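Local coordinates for possible substrate binding protein of ABC transporter system (Rhodopseudomonas palustris, PDB 3N0X) that probably binds a branched-chain amino acid or related substrate as the periplasmic receptor of an ABC importer, at residues Q140-A145 with T168-A173; D129-A134 with V158-E163. All blocks are in the same frame, centred on the assembly; numbering follows the deposited sequence.

Contact 1: residues Q140-A145 with T168-A173; sequences QGVTIA and TGATLA
V142 and I144 meet T171 and A173 through their backbones, paired as parallel strands of a beta-alpha-beta unit in one lobe of a periplasmic binding protein. T171 N gives its hydrogen to V142 O, I144 N to T171 O at 2.8 Å, and A173 N to I144 O at 2.7 Å, all nearly straight. T171 thus uses both N-H and C=O on this neighbour, as alternate residues of a parallel pair do, while T143 bonds K202 and I204 on its other side.

T143 and T171, beta-branched and suited to extended chain, share one sheet face, where T143 CG2, set anti to its amide nitrogen, comes within 3.7 Å of A173 CB. The other face carries I144 and L172, where L172 CD1 lies 3.4 Å from I144 O.

G141 and G169 have positive phi angles that suit glycine, and a CB on G169 would crowd Q140 N. Helix 152-165 covers the I144 face, while L196 of helix 186-196 touches T143 and A173. Two waters link the two segments through G169 O, one reaching Q140 NE2, the other V142 O. A170 N closes an ST turn on T168 OG1, 3.1 Å away, and that oxygen is also hydrogen-bonded to L165 O of helix 152-165.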
loop_
_atom_site.group_PDB
_atom_site.type_symbol
_atom_site.label_atom_id
_atom_site.label_comp_id
_atom_site.label_asym_id
_atom_site.label_seq_id
_atom_site.Cartn_x
_atom_site.Cartn_y
_atom_site.Cartn_z
ATOM N N GLN A 140 11.080 11.825 -20.519
ATOM C CA GLN A 140 11.321 12.934 -21.409
ATOM C C GLN A 140 10.182 12.998 -22.445
ATOM O O GLN A 140 9.694 11.972 -22.929
ATOM C CB GLN A 140 12.673 12.717 -22.119
ATOM C CG GLN A 140 13.127 13.933 -22.854
ATOM C CD GLN A 140 13.426 15.097 -21.910
ATOM O OE1 GLN A 140 14.296 14.994 -21.035
ATOM N NE2 GLN A 140 12.709 16.207 -22.087
ATOM N N GLY A 141 9.730 14.185 -22.781
ATOM C CA GLY A 141 8.617 14.317 -23.737
ATOM C C GLY A 141 7.210 14.226 -23.147
ATOM O O GLY A 141 6.219 14.127 -23.895
ATOM N N VAL A 142 7.127 14.250 -21.822
ATOM C CA VAL A 142 5.854 14.197 -21.108
ATOM C C VAL A 142 5.662 15.463 -20.262
ATOM O O VAL A 142 6.589 15.903 -19.574
ATOM C CB VAL A 142 5.817 12.982 -20.174
ATOM C CG1 VAL A 142 4.553 12.985 -19.300
ATOM C CG2 VAL A 142 5.919 11.663 -20.976
ATOM N N THR A 143 4.445 16.033 -20.318
ATOM C CA THR A 143 4.043 17.139 -19.451
ATOM C C THR A 143 2.837 16.671 -18.663
ATOM O O THR A 143 1.918 16.096 -19.245
ATOM C CB THR A 143 3.690 18.403 -20.257
ATOM O OG1 THR A 143 4.826 18.725 -21.097
ATOM C CG2 THR A 143 3.374 19.609 -19.328
ATOM N N ILE A 144 2.848 16.955 -17.351
ATOM C CA ILE A 144 1.846 16.506 -16.423
ATOM C C ILE A 144 1.186 17.703 -15.730
ATOM O O ILE A 144 1.832 18.706 -15.425
ATOM C CB ILE A 144 2.477 15.561 -15.383
ATOM C CG1 ILE A 144 2.886 14.282 -16.116
ATOM C CG2 ILE A 144 1.494 15.221 -14.246
ATOM C CD1 ILE A 144 3.867 13.478 -15.431
ATOM N N ALA A 145 -0.136 17.612 -15.526
ATOM C CA ALA A 145 -0.843 18.463 -14.592
ATOM C C ALA A 145 -1.449 17.552 -13.547
ATOM O O ALA A 145 -1.970 16.462 -13.885
ATOM C CB ALA A 145 -1.995 19.242 -15.286
ATOM N N THR A 168 12.929 12.612 -13.629
ATOM C CA THR A 168 12.497 11.732 -14.710
ATOM C C THR A 168 12.600 12.301 -16.122
ATOM O O THR A 168 12.498 11.543 -17.094
ATOM C CB THR A 168 11.005 11.326 -14.551
ATOM O OG1 THR A 168 10.137 12.459 -14.792
ATOM C CG2 THR A 168 10.733 10.708 -13.160
ATOM N N GLY A 169 12.748 13.614 -16.245
ATOM C CA GLY A 169 12.673 14.283 -17.556
ATOM C C GLY A 169 11.293 14.863 -17.907
ATOM O O GLY A 169 11.178 15.700 -18.815
ATOM N N ALA A 170 10.245 14.469 -17.178
ATOM C CA ALA A 170 8.908 15.034 -17.379
ATOM C C ALA A 170 8.801 16.410 -16.730
ATOM O O ALA A 170 9.501 16.691 -15.758
ATOM C CB ALA A 170 7.860 14.106 -16.763
ATOM N N THR A 171 7.898 17.229 -17.271
ATOM C CA THR A 171 7.648 18.592 -16.771
ATOM C C THR A 171 6.295 18.587 -16.065
ATOM O O THR A 171 5.345 17.974 -16.559
ATOM C CB THR A 171 7.636 19.598 -17.949
ATOM O OG1 THR A 171 8.944 19.608 -18.545
ATOM C CG2 THR A 171 7.292 21.006 -17.500
ATOM N N LEU A 172 6.211 19.284 -14.939
ATOM C CA LEU A 172 4.950 19.514 -14.236
ATOM C C LEU A 172 4.459 20.902 -14.581
ATOM O O LEU A 172 5.068 21.892 -14.189
ATOM C CB LEU A 172 5.135 19.375 -12.723
ATOM C CG LEU A 172 3.919 19.684 -11.840
ATOM C CD1 LEU A 172 2.815 18.677 -12.125
ATOM C CD2 LEU A 172 4.289 19.726 -10.338
ATOM N N ALA A 173 3.354 20.990 -15.308
ATOM C CA ALA A 173 2.838 22.272 -15.782
ATOM C C ALA A 173 2.026 23.021 -14.731
ATOM O O ALA A 173 2.065 24.252 -14.653
ATOM C CB ALA A 173 1.951 22.041 -16.985
HETATM O O HOH W 1 13.029 17.860 -19.345
HETATM O O HOH W 2 9.306 16.517 -20.800
#

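Contact 2: residues D129-A134 with V158-E163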
loop_
_atom_site.group_PDB
_atom_site.type_symbol
_atom_site.label_atom_id
_atom_site.label_comp_id
_atom_site.label_asym_id
_atom_site.label_seq_id
_atom_site.Cartn_x
_atom_site.Cartn_y
_atom_site.Cartn_z
ATOM N N ASP A 129 3.207 5.058 -2.963
ATOM C CA ASP A 129 2.181 5.136 -4.006
ATOM C C ASP A 129 2.468 6.306 -4.994
ATOM O O ASP A 129 2.567 6.133 -6.198
ATOM C CB ASP A 129 0.792 5.242 -3.388
ATOM C CG ASP A 129 0.234 3.884 -2.948
ATOM O OD1 ASP A 129 0.663 2.851 -3.505
ATOM O OD2 ASP A 129 -0.697 3.880 -2.117
ATOM N N ALA A 130 2.673 7.504 -4.451
ATOM C CA ALA A 130 2.819 8.669 -5.279
ATOM C C ALA A 130 4.096 8.632 -6.100
ATOM O O ALA A 130 4.093 8.940 -7.283
ATOM C CB ALA A 130 2.755 9.947 -4.374
ATOM N N ILE A 131 5.193 8.237 -5.457
ATOM C CA ILE A 131 6.462 8.160 -6.116
ATOM C C ILE A 131 6.475 7.118 -7.245
ATOM O O ILE A 131 6.986 7.375 -8.347
ATOM C CB ILE A 131 7.585 7.902 -5.060
ATOM C CG1 ILE A 131 7.749 9.138 -4.192
ATOM C CG2 ILE A 131 8.896 7.528 -5.735
ATOM C CD1 ILE A 131 8.542 8.911 -2.883
ATOM N N SER A 132 5.949 5.930 -6.964
ATOM C CA SER A 132 5.868 4.917 -7.989
ATOM C C SER A 132 5.104 5.438 -9.221
ATOM O O SER A 132 5.465 5.123 -10.350
ATOM C CB SER A 132 5.216 3.630 -7.453
ATOM O OG SER A 132 3.854 3.813 -7.089
ATOM N N ASN A 133 4.033 6.189 -9.018
ATOM C CA ASN A 133 3.319 6.784 -10.150
ATOM C C ASN A 133 4.163 7.745 -10.970
ATOM O O ASN A 133 4.158 7.713 -12.193
ATOM C CB ASN A 133 2.003 7.415 -9.686
ATOM C CG ASN A 133 0.901 6.396 -9.565
ATOM O OD1 ASN A 133 0.146 6.187 -10.534
ATOM N ND2 ASN A 133 0.816 5.718 -8.421
ATOM N N ALA A 134 4.935 8.588 -10.288
ATOM C CA ALA A 134 5.798 9.543 -10.984
ATOM C C ALA A 134 6.866 8.828 -11.794
ATOM O O ALA A 134 7.138 9.192 -12.943
ATOM C CB ALA A 134 6.449 10.518 -9.984
ATOM N N VAL A 158 0.929 14.823 -3.804
ATOM C CA VAL A 158 1.458 15.561 -4.964
ATOM C C VAL A 158 2.866 16.053 -4.691
ATOM O O VAL A 158 3.714 16.002 -5.577
ATOM C CB VAL A 158 0.538 16.694 -5.418
ATOM C CG1 VAL A 158 1.245 17.583 -6.506
ATOM C CG2 VAL A 158 -0.799 16.162 -5.942
ATOM N N ALA A 159 3.161 16.457 -3.451
ATOM C CA ALA A 159 4.525 16.858 -3.141
ATOM C C ALA A 159 5.516 15.751 -3.415
ATOM O O ALA A 159 6.591 15.967 -3.997
ATOM C CB ALA A 159 4.637 17.369 -1.672
ATOM N N ALA A 160 5.188 14.539 -2.982
ATOM C CA ALA A 160 6.064 13.368 -3.184
ATOM C C ALA A 160 6.226 13.019 -4.672
ATOM O O ALA A 160 7.321 12.727 -5.168
ATOM C CB ALA A 160 5.545 12.177 -2.388
ATOM N N PHE A 161 5.095 13.057 -5.377
ATOM C CA PHE A 161 5.072 12.839 -6.813
ATOM C C PHE A 161 5.981 13.840 -7.524
ATOM O O PHE A 161 6.765 13.443 -8.389
ATOM C CB PHE A 161 3.592 12.943 -7.288
ATOM C CG PHE A 161 3.375 12.814 -8.760
ATOM C CD1 PHE A 161 3.409 13.926 -9.587
ATOM C CD2 PHE A 161 3.058 11.568 -9.323
ATOM C CE1 PHE A 161 3.164 13.802 -10.953
ATOM C CE2 PHE A 161 2.774 11.448 -10.682
ATOM C CZ PHE A 161 2.866 12.567 -11.514
ATOM N N LYS A 162 5.831 15.136 -7.183
ATOM C CA LYS A 162 6.553 16.255 -7.827
ATOM C C LYS A 162 8.059 16.121 -7.630
ATOM O O LYS A 162 8.831 16.280 -8.553
ATOM C CB LYS A 162 6.048 17.581 -7.257
ATOM C CG LYS A 162 6.768 18.846 -7.696
ATOM C CD LYS A 162 6.023 20.013 -7.044
ATOM C CE LYS A 162 6.540 21.369 -7.474
ATOM N NZ LYS A 162 5.662 22.405 -6.847
ATOM N N GLU A 163 8.463 15.755 -6.432
ATOM C CA GLU A 163 9.884 15.584 -6.174
ATOM C C GLU A 163 10.462 14.420 -6.993
ATOM O O GLU A 163 11.543 14.562 -7.587
ATOM C CB GLU A 163 10.138 15.474 -4.676
ATOM C CG GLU A 163 11.595 15.243 -4.284
ATOM C CD GLU A 163 12.560 16.365 -4.685
ATOM O OE1 GLU A 163 12.143 17.538 -4.854
ATOM O OE2 GLU A 163 13.766 16.058 -4.811
#
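The ring of F161 has the methyl of A134 over one face, with CB 4.0 Å from the ring centroid in a CH-pi contact displaced toward the rim. Near the ring plane, at its edge, A130 O approaches CD2 at 3.5 Å. F161 CG stands anti to the backbone nitrogen (chi1 177°), which carries the ring along the flank of the 129-134 helix, where CE2 reaches A134 CA at 3.6 Å.

Small residues let the helices come this close: the axes of the 129-134 and 158-163 segments approach to 7.7 Å, at 35°. A130 CB meets A160 CB at 4.1 Å, and A134 CB rests against F161 O, so methyls lie where longer side chains would hold the backbones apart. I131 adds its CG1 branch, 3.7 Å from A160 O, beside the alanine pair. Were F161 cut back to an alanine, the A134 methyl would probably lose its aromatic cover and a gap would open toward I144 and W206.

Next to the ring, N133 turns its amide back to D129 O, a 2.9 Å bond from ND2, while its OD1 accepts from W206 NE1 and A253 N. W206 in turn stacks with F161. Helix 152-165, through F161 on I144 and V158 on Y177, and helix 126-137, through the N133-W206 bond, lie side by side against the same side of the parallel sheet.

How the contacts relate
The centres of contacts 1 and 2 lie 13 Å apart on the same side of the chain's centre, and their segments alternate along the sequence: helix 126-137, strand 142-149, helix 152-165, strand 171-178. Contact 1 joins the two strands at one margin of the four-stranded parallel sheet, whereas contact 2 joins the two helices that precede them. The layers touch where I144 CG2 meets F161 CE1 at 4.0 Å and where L172 CD2 meets K162 CG at 3.7 Å. Each contact therefore takes one element from either side of a chain connection, tying successive helix-strand pairs into a single alpha/beta lobe of the probable substrate receptor.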